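Local coordinates for protein C2 toxin component I (Clostridium botulinum, PDB 2J3X) that probably transfers ADP-ribose from NAD to actin inside target cells, as the enzymatic component of the binary C2 toxin, at residues R300-G303 with I304-D307; S382-Q385 with D386-E389. The protein carries 2 engineered substitutions. All coordinates share one frame; numbering follows the deposited sequence. Where two conformers were deposited one is given.

Contact 1 (R300-G303 with I304-D307)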
# COMPACT_ATOMS: atom_id res chain seq x y z
N ARG A 300 1.47 10.91 8.39
CA ARG A 300 1.88 11.83 7.33
C ARG A 300 2.81 12.88 7.95
O ARG A 300 2.50 13.40 9.03
CB ARG A 300 0.66 12.53 6.76
CG ARG A 300 -0.15 11.65 5.74
CD ARG A 300 -1.46 12.37 5.38
NE ARG A 300 -2.14 11.73 4.24
CZ ARG A 300 -1.95 12.09 2.97
NH1 ARG A 300 -1.06 13.05 2.60
NH2 ARG A 300 -2.59 11.42 2.05
N VAL A 301 3.91 13.17 7.26
CA VAL A 301 4.93 14.11 7.74
C VAL A 301 5.36 15.00 6.60
O VAL A 301 5.08 14.71 5.43
CB VAL A 301 6.15 13.44 8.35
CG1 VAL A 301 5.75 12.56 9.56
CG2 VAL A 301 6.86 12.58 7.27
N ASP A 302 6.04 16.10 6.94
CA ASP A 302 6.54 16.95 5.87
C ASP A 302 8.03 16.57 5.62
O ASP A 302 8.45 15.45 5.93
CB ASP A 302 6.34 18.43 6.26
CG ASP A 302 7.15 18.83 7.50
OD1 ASP A 302 8.06 18.09 7.96
OD2 ASP A 302 6.90 19.93 8.05
N GLY A 303 8.83 17.45 5.00
CA GLY A 303 10.19 17.03 4.61
C GLY A 303 11.21 16.92 5.74
O GLY A 303 12.28 16.34 5.53
N ILE A 304 10.90 17.43 6.93
CA ILE A 304 11.89 17.55 7.99
C ILE A 304 12.54 16.20 8.41
O ILE A 304 13.77 16.11 8.52
CB ILE A 304 11.34 18.32 9.23
CG1 ILE A 304 10.91 19.73 8.82
CG2 ILE A 304 12.40 18.31 10.37
CD1 ILE A 304 12.01 20.50 8.22
N PRO A 305 11.73 15.12 8.57
CA PRO A 305 12.33 13.82 8.90
C PRO A 305 13.33 13.31 7.87
O PRO A 305 14.14 12.42 8.21
CB PRO A 305 11.09 12.87 8.98
CG PRO A 305 9.95 13.80 9.39
CD PRO A 305 10.26 15.04 8.49
N PHE A 306 13.30 13.83 6.64
CA PHE A 306 14.21 13.33 5.59
C PHE A 306 15.40 14.29 5.37
O PHE A 306 16.08 14.23 4.37
CB PHE A 306 13.41 13.22 4.32
CG PHE A 306 12.22 12.32 4.49
CD1 PHE A 306 12.41 10.94 4.58
CD2 PHE A 306 10.95 12.86 4.74
CE1 PHE A 306 11.30 10.10 4.82
CE2 PHE A 306 9.84 12.03 4.97
CZ PHE A 306 10.03 10.67 5.02
N ASP A 307 15.54 15.27 6.26
CA ASP A 307 16.55 16.33 6.07
C ASP A 307 16.26 17.13 4.83
O ASP A 307 17.20 17.51 4.05
CB ASP A 307 17.96 15.72 6.00
CG ASP A 307 18.43 15.18 7.33
OD1 ASP A 307 17.73 15.34 8.35
OD2 ASP A 307 19.55 14.60 7.39
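Asp302 and Ile304 supply the first of two bonds that shape this turn: the amide N of Ile304 donates to OD1 of Asp302 over 3.1 Å in a nearly straight bond of 164°. The amide approaches from above the carboxylate plane, not within it. With CG lodged between the backbone N and the carbonyl carbon (chi1 64°), the Asp302 side chain brings OD1 forward to the Ile304 amide. It then lies beside the side chain of Ile304, both pointing the same way, and OD1 also rests 3.4 Å from Ile304 CG1.

The second bond, from Phe306 N to Gly303 O at 2.9 Å, is more bent and reaches the oxygen from above the carbonyl plane. Pro305 has no amide hydrogen to compete for that oxygen. Its ring instead sits close to the backbone, with CD 3.2 Å from Asp302 O, while CB lies over the rim of one face of the Phe306 ring.

Packing then spreads inward. CG2 of Val301 meets Pro305 CG at 3.9 Å and Phe306 CE2 at 3.8 Å, the valine and phenylalanine side chains crossing at about a right angle. Phe306 is buried in an aromatic cluster, with Phe332 and Trp336 edge-to-face to its ring and Phe363 meeting it at a lower tilt.

This is an Asx turn leading into a short 3-10 turn, placed where edge strand 295-301 leaves the sheet of an ADP-ribosyltransferase domain, a strand that in related toxins carries the NAD-binding arginine.

Contact 2 (S382-Q385 with D386-E389)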
# COMPACT_ATOMS: atom_id res chain seq x y z
N SER A 382 -11.97 10.52 26.22
CA SER A 382 -12.72 11.74 25.84
C SER A 382 -11.88 12.63 24.92
O SER A 382 -10.70 12.84 25.16
CB SER A 382 -13.06 12.56 27.13
OG SER A 382 -13.68 11.73 28.09
N GLY A 383 -12.46 13.09 23.83
CA GLY A 383 -11.79 14.06 22.96
C GLY A 383 -11.07 13.42 21.78
O GLY A 383 -10.50 14.11 20.97
N PHE A 384 -11.11 12.09 21.73
CA PHE A 384 -10.36 11.28 20.73
C PHE A 384 -11.17 10.40 19.82
O PHE A 384 -10.59 9.59 19.10
CB PHE A 384 -9.30 10.42 21.42
CG PHE A 384 -8.09 11.17 21.69
CD1 PHE A 384 -8.00 12.00 22.81
CD2 PHE A 384 -7.06 11.18 20.77
CE1 PHE A 384 -6.90 12.79 23.03
CE2 PHE A 384 -5.93 11.96 21.01
CZ PHE A 384 -5.87 12.77 22.14
N GLN A 385 -12.50 10.58 19.80
CA GLN A 385 -13.34 9.78 18.87
C GLN A 385 -12.95 9.92 17.39
O GLN A 385 -12.79 8.92 16.72
CB GLN A 385 -14.84 10.09 19.02
CG GLN A 385 -15.55 9.59 20.28
CD GLN A 385 -17.07 9.83 20.22
OE1 GLN A 385 -17.76 9.30 19.34
NE2 GLN A 385 -17.58 10.63 21.14
N ASP A 386 -12.82 11.14 16.87
CA ASP A 386 -12.48 11.30 15.45
C ASP A 386 -11.12 10.75 15.01
O ASP A 386 -10.97 10.34 13.86
CB ASP A 386 -12.51 12.77 15.07
CG ASP A 386 -13.91 13.38 15.18
OD1 ASP A 386 -14.89 12.60 15.22
OD2 ASP A 386 -14.01 14.65 15.24
N GLU A 387 -10.13 10.78 15.90
CA GLU A 387 -8.77 10.66 15.42
C GLU A 387 -8.32 9.25 15.02
O GLU A 387 -7.40 9.12 14.21
CB GLU A 387 -7.79 11.26 16.41
CG GLU A 387 -7.97 12.74 16.57
CD GLU A 387 -7.18 13.24 17.74
OE1 GLU A 387 -6.09 12.67 17.98
OE2 GLU A 387 -7.64 14.19 18.41
N GLN A 388 -9.00 8.23 15.55
CA GLN A 388 -8.56 6.84 15.35
C GLN A 388 -7.06 6.68 15.51
O GLN A 388 -6.37 6.08 14.67
CB GLN A 388 -9.00 6.30 14.00
CG GLN A 388 -10.50 6.43 13.80
CD GLN A 388 -11.00 5.75 12.53
OE1 GLN A 388 -10.31 4.91 11.96
NE2 GLN A 388 -12.23 6.06 12.13
N GLU A 389 -6.55 7.19 16.63
CA GLU A 389 -5.12 7.17 16.85
C GLU A 389 -4.63 5.84 17.38
O GLU A 389 -5.21 5.28 18.32
CB GLU A 389 -4.75 8.25 17.90
CG GLU A 389 -3.28 8.17 18.27
CD GLU A 389 -2.78 9.39 19.07
OE1 GLU A 389 -3.52 10.40 19.14
OE2 GLU A 389 -1.63 9.33 19.57
O HOH W 1 -12.47 13.42 18.48
O HOH W 2 -8.09 15.51 20.77
O HOH W 3 -8.40 7.73 18.78
O HOH W 4 -11.31 7.19 17.48
O HOH W 5 -13.75 7.89 13.91
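Phe384 meets two glutamates with its ring. OE1 of Glu389 lies at the ring edge, near its plane, 3.4 Å from CE2, with the carboxylate turned 58° from the ring. Glu389 CG is anti to the backbone N (chi1 174°), and the extended chain beyond it carries the carboxylate to that edge. The Glu387 carboxylate comes across the ring obliquely with OE2 over one face, but this is one of two conformers and the closeness is provisional.

Behind these side chains the backbone turns. Residues 384-387 form a beta turn, closed by a weak bond of 3.4 Å from Glu387 N to Phe384 O. Water does much of the bridging. One molecule lies 2.9 Å from Phe384 O, to which it may donate, and accepts from Glu389 N at 2.9 Å, so it can tie the ring-bearing residue to the glutamate it touches. Another links Gln385 O to Gln388 NE2, and a third is held by Asp386 N at 2.8 Å.

Farther out, the Gln388 side chain leaves the backbone away from 382-385, and its OE1 accepts from Ser226 N. Ser350 OG bonds to Glu387 O, and Lys352 NZ to Asp386 O, fixing the loop's backbone from the end of strand 347-350 and the residues just after it.

Glu387-Gln388-Glu389 fits the ExE motif of the ADP-ribosylating turn-turn loop; in relatives the second glutamate is catalytic and the first is thought to act on the acceptor residue.

In the fold
Both contacts are local turns in the C-terminal ADP-ribosyltransferase domain, contact 1 preceding contact 2 along the chain. Their centres stand 24 Å apart and their nearest atoms about 11 Å, so they do not touch. Contact 1 ends strand 295-301, an outermost strand of the five-stranded mixed sheet, where it pairs antiparallel with strand 363-369; contact 2 lies in the loop between strands 375-377 and 389-392. Each shows how a chain leaving or entering a strand is shaped by short-range turns. In related toxins the corresponding strand and loop supply the arginine and the ExE glutamates of one NAD site, and the same division of labour is likely here.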